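Local coordinates for putative fimbrium tip subunit Fim1F (PDB 3R4R), which probably forms part of the tip of fimbriae, the cell-surface filaments that mediate adhesion and biofilm formation, at residues S148-K153 / A159-S164; I172-V177 / F189-V194. All blocks are in the same frame, centred on the assembly; numbering follows the deposited sequence.

Contact 1: residues S148-K153 / A159-S164; sequences SETTLK and APVTVS
S148 and T162 supply the one direct hydrogen bond of this contact: the S148 hydroxyl donates to the T162 carbonyl, OG to O 2.9 Å. The donor lies in the plane of that carbonyl and meets an oxygen lone pair, with a C=O...OG angle of 131°. Serine suits the place, since its short side chain brings a hydroxyl to this carbonyl while its own main chain pairs with V100 of strand 96-104. A water extends the link, donating to S148 OG at 2.8 Å and accepting from the S164 amide, so the serine oxygen is held by two bonds.

The remaining touches are van der Waals contacts. V163 CG2 lies beside the serine, 3.7 Å from S148 OG. Further along, the apolar V161 CG2 meets T150 CB at 4.0 Å, the two side chains crossing at about a right angle. With V161 CG1 between N and the carbonyl carbon (chi1 47°), CG2 is left anti to the backbone N and meets the threonine.

The segments run antiparallel at 170°, their axes 7.5 Å apart. CA distances grow from 5.6 Å (S148-V163) to 7.1 Å (T150-V161), as in a beta hairpin, here strands 144-152 and 161-179, whose arms diverge toward the loop.

Contact 2: residues I172-V177 / F189-V194; sequences IEYTGV and FSLTKV
Y174 reaches from strand 161-179 to the segment 189-194 with its whole length. Its CG lies anti to the backbone N (chi1 165°), which sends the ring across to the other chain segment. At the root, CB comes within 4.1 Å of L191 CD2. Beyond CG, the ring carbon CD2 packs on L191 CB at 3.8 Å, and CE2 touches the same CB slightly less closely; the two side chains slide past each other in opposite directions, the aliphatic leucine suiting a place alongside the ring. The backbone N of G176 sits over the centre of one ring face. At the tip, OH donates a hydrogen bond to the F189 carbonyl, OH to O 2.8 Å, with the acceptor close to the ring plane and the donor tilted 23° from the carbonyl plane. Tyrosine suits the site because it pairs a broad apolar ring with a distant hydroxyl, which satisfies a backbone oxygen in a buried contact. A phenylalanine here would keep the ring but would probably leave the F189 carbonyl without this donor and let the loop before strand 191-202 move more easily.

V177 completes the contact by covering one face of the flat F189 ring. Its CG1 sits over the ring centre, 4.0 Å from the centroid and only 8° off the normal, a CH-pi contact, while V177 CB and CG2 pack against the ring's root and CB of F189.

Around these side chains, Y174 and F189 both touch V245 of strand 240-246, and V177 and F189 both rest on I278 of strand 278-284. W280 touches Y174 and V177, while L191 packs on F229 of strand 228-232. Strands 161-179 and 191-202 belong to different sheets, consistent with packing between the two sheets of a transthyretin-like beta-sandwich.

Contact 1 closes before contact 2 opens along the chain, and strand 161-179 serves both: its beginning pairs in the hairpin with strand 144-152, while residues 172-177 face strand 191-202. The centres lie 43 Å apart, on opposite sides of the chain's centre, and the nearest atoms are about 20 Å apart, so the two do not touch. The long strand, interrupted by a bulge or short loop, probably passes from one lobe of the elongated chain to the other, its later part lying within the C-terminal family region. One contact is at the surface and the other is buried between strands of different sheets, so one interrupted strand contributes to packing in both halves of the subunit.

Contact 1: residues S148-K153 / A159-S164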
ATOM      1  N   SER A 148      -4.564   2.818  14.487  1.00 51.36           N
ATOM      2  CA  SER A 148      -5.339   3.797  15.259  1.00 54.38           C
ATOM      3  C   SER A 148      -5.320   3.466  16.756  1.00 58.92           C
ATOM      4  O   SER A 148      -5.328   2.300  17.140  1.00 54.89           O
ATOM      5  CB  SER A 148      -6.781   3.875  14.769  1.00 58.75           C
ATOM      6  OG  SER A 148      -6.840   4.319  13.423  1.00 72.84           O
ATOM      7  N   GLU A 149      -5.308   4.509  17.591  1.00 60.54           N
ATOM      8  CA  GLU A 149      -5.308   4.410  19.048  1.00 63.26           C
ATOM      9  C   GLU A 149      -6.701   4.743  19.584  1.00 71.78           C
ATOM     10  O   GLU A 149      -7.330   5.696  19.111  1.00 72.84           O
ATOM     11  CB  GLU A 149      -4.238   5.334  19.656  1.00 66.63           C
ATOM     12  CG  GLU A 149      -2.802   4.816  19.555  1.00 79.60           C
ATOM     13  CD  GLU A 149      -2.140   4.597  18.202  1.00114.68           C
ATOM     14  OE1 GLU A 149      -2.510   5.280  17.219  1.00118.28           O
ATOM     15  OE2 GLU A 149      -1.178   3.796  18.153  1.00115.93           O
ATOM     16  N   THR A 150      -7.201   3.928  20.542  1.00 70.04           N
ATOM     17  CA  THR A 150      -8.528   4.124  21.153  1.00 73.10           C
ATOM     18  C   THR A 150      -8.526   3.626  22.622  1.00 79.06           C
ATOM     19  O   THR A 150      -7.534   3.071  23.099  1.00 77.15           O
ATOM     20  CB  THR A 150      -9.635   3.415  20.322  1.00 78.15           C
ATOM     21  OG1 THR A 150     -10.913   3.717  20.889  1.00 76.51           O
ATOM     22  CG2 THR A 150      -9.444   1.896  20.210  1.00 73.90           C
ATOM     23  N   THR A 151      -9.638   3.868  23.338  1.00 79.27           N
ATOM     24  CA  THR A 151      -9.823   3.452  24.726  1.00 80.98           C
ATOM     25  C   THR A 151     -11.103   2.614  24.827  1.00 84.65           C
ATOM     26  O   THR A 151     -12.162   3.046  24.377  1.00 84.69           O
ATOM     27  CB  THR A 151      -9.854   4.665  25.680  1.00 98.97           C
ATOM     28  OG1 THR A 151     -10.838   5.584  25.218  1.00107.73           O
ATOM     29  CG2 THR A 151      -8.515   5.390  25.768  1.00 97.94           C
ATOM     30  N   LEU A 152     -10.993   1.400  25.392  1.00 81.53           N
ATOM     31  CA  LEU A 152     -12.131   0.500  25.596  1.00 82.55           C
ATOM     32  C   LEU A 152     -12.852   0.895  26.893  1.00 94.07           C
ATOM     33  O   LEU A 152     -12.285   0.757  27.978  1.00 94.74           O
ATOM     34  CB  LEU A 152     -11.672  -0.973  25.614  1.00 78.72           C
ATOM     35  CG  LEU A 152     -11.081  -1.521  24.308  1.00 77.16           C
ATOM     36  CD1 LEU A 152     -10.389  -2.843  24.516  1.00 73.83           C
ATOM     37  CD2 LEU A 152     -12.134  -1.659  23.254  1.00 78.56           C
ATOM     38  N   LYS A 153     -14.056   1.488  26.761  1.00 96.54           N
ATOM     39  CA  LYS A 153     -14.865   1.978  27.883  1.00103.21           C
ATOM     40  C   LYS A 153     -15.613   0.814  28.561  1.00111.85           C
ATOM     41  O   LYS A 153     -16.560   0.266  27.986  1.00112.09           O
ATOM     42  CB  LYS A 153     -15.854   3.050  27.393  1.00109.11           C
ATOM     43  N   ALA A 159     -18.465   2.595  20.840  1.00 99.01           N
ATOM     44  CA  ALA A 159     -18.346   3.708  19.886  1.00 97.05           C
ATOM     45  C   ALA A 159     -17.403   3.315  18.730  1.00 91.24           C
ATOM     46  O   ALA A 159     -16.366   2.696  18.995  1.00 86.78           O
ATOM     47  CB  ALA A 159     -17.846   4.960  20.591  1.00100.28           C
ATOM     48  N   PRO A 160     -17.742   3.634  17.451  1.00 84.51           N
ATOM     49  CA  PRO A 160     -16.896   3.198  16.327  1.00 78.53           C
ATOM     50  C   PRO A 160     -15.491   3.811  16.335  1.00 77.71           C
ATOM     51  O   PRO A 160     -15.301   4.951  16.754  1.00 80.32           O
ATOM     52  CB  PRO A 160     -17.668   3.682  15.091  1.00 81.01           C
ATOM     53  CG  PRO A 160     -18.540   4.757  15.584  1.00 90.75           C
ATOM     54  CD  PRO A 160     -18.942   4.329  16.956  1.00 89.43           C
ATOM     55  N   VAL A 161     -14.510   3.016  15.886  1.00 68.00           N
ATOM     56  CA  VAL A 161     -13.106   3.402  15.768  1.00 65.34           C
ATOM     57  C   VAL A 161     -12.695   3.194  14.314  1.00 65.57           C
ATOM     58  O   VAL A 161     -12.767   2.082  13.778  1.00 61.25           O
ATOM     59  CB  VAL A 161     -12.148   2.691  16.758  1.00 68.16           C
ATOM     60  CG1 VAL A 161     -12.385   1.181  16.825  1.00 66.45           C
ATOM     61  CG2 VAL A 161     -10.687   3.023  16.453  1.00 65.29           C
ATOM     62  N   THR A 162     -12.322   4.302  13.669  1.00 63.65           N
ATOM     63  CA  THR A 162     -11.931   4.352  12.271  1.00 61.01           C
ATOM     64  C   THR A 162     -10.416   4.143  12.136  1.00 58.56           C
ATOM     65  O   THR A 162      -9.643   4.710  12.909  1.00 58.07           O
ATOM     66  CB  THR A 162     -12.367   5.700  11.649  1.00 78.47           C
ATOM     67  OG1 THR A 162     -11.779   6.753  12.409  1.00 86.18           O
ATOM     68  CG2 THR A 162     -13.886   5.884  11.633  1.00 80.21           C
ATOM     69  N   VAL A 163     -10.016   3.315  11.159  1.00 50.83           N
ATOM     70  CA  VAL A 163      -8.623   3.052  10.777  1.00 47.90           C
ATOM     71  C   VAL A 163      -8.423   3.533   9.327  1.00 51.65           C
ATOM     72  O   VAL A 163      -9.052   2.988   8.405  1.00 50.41           O
ATOM     73  CB  VAL A 163      -8.178   1.574  10.948  1.00 48.12           C
ATOM     74  CG1 VAL A 163      -6.760   1.374  10.422  1.00 44.37           C
ATOM     75  CG2 VAL A 163      -8.288   1.120  12.410  1.00 49.32           C
ATOM     76  N   SER A 164      -7.560   4.543   9.134  1.00 48.19           N
ATOM     77  CA  SER A 164      -7.249   5.041   7.798  1.00 47.99           C
ATOM     78  C   SER A 164      -6.111   4.224   7.217  1.00 48.76           C
ATOM     79  O   SER A 164      -5.007   4.236   7.745  1.00 49.32           O
ATOM     80  CB  SER A 164      -6.914   6.527   7.818  1.00 54.41           C
ATOM     81  OG  SER A 164      -8.055   7.258   8.236  1.00 66.99           O
TER
HETATM   82  O   HOH W   1      -5.492   5.378  11.223  1.00 39.29           O

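Contact 2: residues I172-V177 / F189-V194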
ATOM      1  N   ILE A 172       2.355   3.401 -10.760  1.00 38.23           N
ATOM      2  CA  ILE A 172       3.126   4.078 -11.831  1.00 39.04           C
ATOM      3  C   ILE A 172       2.456   3.836 -13.190  1.00 41.16           C
ATOM      4  O   ILE A 172       2.267   2.684 -13.586  1.00 40.89           O
ATOM      5  CB  ILE A 172       4.629   3.618 -11.872  1.00 42.23           C
ATOM      6  CG1 ILE A 172       5.321   3.678 -10.482  1.00 41.75           C
ATOM      7  CG2 ILE A 172       5.428   4.400 -12.943  1.00 44.27           C
ATOM      8  CD1 ILE A 172       6.749   3.045 -10.496  1.00 48.26           C
ATOM      9  N   GLU A 173       2.099   4.926 -13.900  1.00 38.15           N
ATOM     10  CA  GLU A 173       1.519   4.853 -15.239  1.00 37.07           C
ATOM     11  C   GLU A 173       2.473   5.474 -16.285  1.00 41.92           C
ATOM     12  O   GLU A 173       2.763   6.660 -16.207  1.00 42.72           O
ATOM     13  CB  GLU A 173       0.145   5.557 -15.284  1.00 38.50           C
ATOM     14  CG  GLU A 173      -0.534   5.454 -16.656  1.00 48.03           C
ATOM     15  CD  GLU A 173      -1.851   6.179 -16.884  1.00 68.57           C
ATOM     16  OE1 GLU A 173      -2.228   7.031 -16.047  1.00 64.66           O
ATOM     17  OE2 GLU A 173      -2.485   5.925 -17.935  1.00 67.24           O
ATOM     18  N   TYR A 174       2.969   4.683 -17.242  1.00 40.14           N
ATOM     19  CA  TYR A 174       3.757   5.218 -18.362  1.00 43.08           C
ATOM     20  C   TYR A 174       2.759   5.693 -19.414  1.00 45.56           C
ATOM     21  O   TYR A 174       1.948   4.890 -19.876  1.00 43.83           O
ATOM     22  CB  TYR A 174       4.775   4.198 -18.915  1.00 45.63           C
ATOM     23  CG  TYR A 174       5.340   4.561 -20.276  1.00 50.09           C
ATOM     24  CD1 TYR A 174       6.301   5.559 -20.410  1.00 55.10           C
ATOM     25  CD2 TYR A 174       4.959   3.867 -21.417  1.00 50.81           C
ATOM     26  CE1 TYR A 174       6.846   5.877 -21.654  1.00 59.65           C
ATOM     27  CE2 TYR A 174       5.492   4.179 -22.668  1.00 54.16           C
ATOM     28  CZ  TYR A 174       6.440   5.182 -22.782  1.00 64.90           C
ATOM     29  OH  TYR A 174       6.957   5.499 -24.015  1.00 67.47           O
ATOM     30  N   THR A 175       2.764   7.000 -19.738  1.00 44.08           N
ATOM     31  CA  THR A 175       1.758   7.582 -20.632  1.00 44.91           C
ATOM     32  C   THR A 175       2.312   7.884 -22.051  1.00 53.26           C
ATOM     33  O   THR A 175       1.580   8.452 -22.860  1.00 54.38           O
ATOM     34  CB  THR A 175       1.182   8.870 -20.021  1.00 52.53           C
ATOM     35  OG1 THR A 175       2.235   9.807 -19.753  1.00 59.65           O
ATOM     36  CG2 THR A 175       0.382   8.598 -18.756  1.00 43.98           C
ATOM     37  N   GLY A 176       3.523   7.421 -22.374  1.00 50.04           N
ATOM     38  CA  GLY A 176       4.084   7.572 -23.711  1.00 50.46           C
ATOM     39  C   GLY A 176       5.111   8.660 -23.876  1.00 58.95           C
ATOM     40  O   GLY A 176       5.598   9.221 -22.889  1.00 58.74           O
ATOM     41  N   VAL A 177       5.447   8.943 -25.162  1.00 58.75           N
ATOM     42  CA  VAL A 177       6.382   9.957 -25.642  1.00 61.38           C
ATOM     43  C   VAL A 177       5.570  10.926 -26.530  1.00 66.94           C
ATOM     44  O   VAL A 177       4.777  10.490 -27.381  1.00 66.94           O
ATOM     45  CB  VAL A 177       7.621   9.338 -26.363  1.00 65.86           C
ATOM     46  CG1 VAL A 177       8.504  10.412 -27.003  1.00 68.78           C
ATOM     47  CG2 VAL A 177       8.439   8.485 -25.399  1.00 64.45           C
ATOM     48  N   PHE A 189       7.161   3.956 -29.491  1.00 58.41           N
ATOM     49  CA  PHE A 189       7.743   4.189 -28.156  1.00 56.57           C
ATOM     50  C   PHE A 189       7.039   3.251 -27.135  1.00 58.08           C
ATOM     51  O   PHE A 189       6.537   3.685 -26.083  1.00 57.69           O
ATOM     52  CB  PHE A 189       7.651   5.680 -27.753  1.00 57.96           C
ATOM     53  CG  PHE A 189       8.382   6.598 -28.709  1.00 61.88           C
ATOM     54  CD1 PHE A 189       9.733   6.877 -28.536  1.00 66.63           C
ATOM     55  CD2 PHE A 189       7.721   7.169 -29.796  1.00 63.91           C
ATOM     56  CE1 PHE A 189      10.415   7.703 -29.441  1.00 70.71           C
ATOM     57  CE2 PHE A 189       8.401   8.004 -30.693  1.00 68.85           C
ATOM     58  CZ  PHE A 189       9.741   8.269 -30.507  1.00 69.40           C
ATOM     59  N   SER A 190       6.990   1.951 -27.490  1.00 52.01           N
ATOM     60  CA  SER A 190       6.392   0.906 -26.679  1.00 48.40           C
ATOM     61  C   SER A 190       7.234   0.607 -25.459  1.00 52.36           C
ATOM     62  O   SER A 190       8.470   0.588 -25.539  1.00 54.21           O
ATOM     63  CB  SER A 190       6.214  -0.368 -27.495  1.00 50.17           C
ATOM     64  OG  SER A 190       5.362  -0.144 -28.600  1.00 59.68           O
ATOM     65  N   LEU A 191       6.563   0.362 -24.331  1.00 46.52           N
ATOM     66  CA  LEU A 191       7.249  -0.035 -23.112  1.00 45.60           C
ATOM     67  C   LEU A 191       7.470  -1.531 -23.236  1.00 52.17           C
ATOM     68  O   LEU A 191       6.496  -2.295 -23.383  1.00 48.84           O
ATOM     69  CB  LEU A 191       6.495   0.380 -21.835  1.00 42.62           C
ATOM     70  CG  LEU A 191       7.136  -0.026 -20.464  1.00 46.88           C
ATOM     71  CD1 LEU A 191       8.571   0.548 -20.278  1.00 47.48           C
ATOM     72  CD2 LEU A 191       6.228   0.388 -19.296  1.00 46.69           C
ATOM     73  N   THR A 192       8.759  -1.933 -23.299  1.00 52.67           N
ATOM     74  CA  THR A 192       9.144  -3.336 -23.488  1.00 53.58           C
ATOM     75  C   THR A 192       9.631  -3.981 -22.190  1.00 55.90           C
ATOM     76  O   THR A 192       9.552  -5.204 -22.073  1.00 56.48           O
ATOM     77  CB  THR A 192      10.257  -3.470 -24.566  1.00 66.06           C
ATOM     78  OG1 THR A 192      11.363  -2.645 -24.217  1.00 71.11           O
ATOM     79  CG2 THR A 192       9.786  -3.101 -25.967  1.00 64.17           C
ATOM     80  N   LYS A 193      10.149  -3.190 -21.233  1.00 51.04           N
ATOM     81  CA  LYS A 193      10.693  -3.728 -19.977  1.00 49.42           C
ATOM     82  C   LYS A 193      10.721  -2.685 -18.899  1.00 51.94           C
ATOM     83  O   LYS A 193      10.942  -1.501 -19.179  1.00 51.09           O
ATOM     84  CB  LYS A 193      12.140  -4.265 -20.197  1.00 54.46           C
ATOM     85  CG  LYS A 193      12.788  -4.958 -19.003  1.00 62.90           C
ATOM     86  CD  LYS A 193      14.225  -5.373 -19.269  1.00 80.87           C
ATOM     87  N   VAL A 194      10.478  -3.140 -17.653  1.00 48.30           N
ATOM     88  CA  VAL A 194      10.629  -2.361 -16.439  1.00 47.52           C
ATOM     89  C   VAL A 194      11.474  -3.231 -15.533  1.00 55.60           C
ATOM     90  O   VAL A 194      11.121  -4.371 -15.234  1.00 54.80           O
ATOM     91  CB  VAL A 194       9.346  -1.819 -15.757  1.00 47.39           C
ATOM     92  CG1 VAL A 194       9.722  -0.986 -14.521  1.00 46.20           C
ATOM     93  CG2 VAL A 194       8.513  -0.979 -16.726  1.00 46.34           C
TER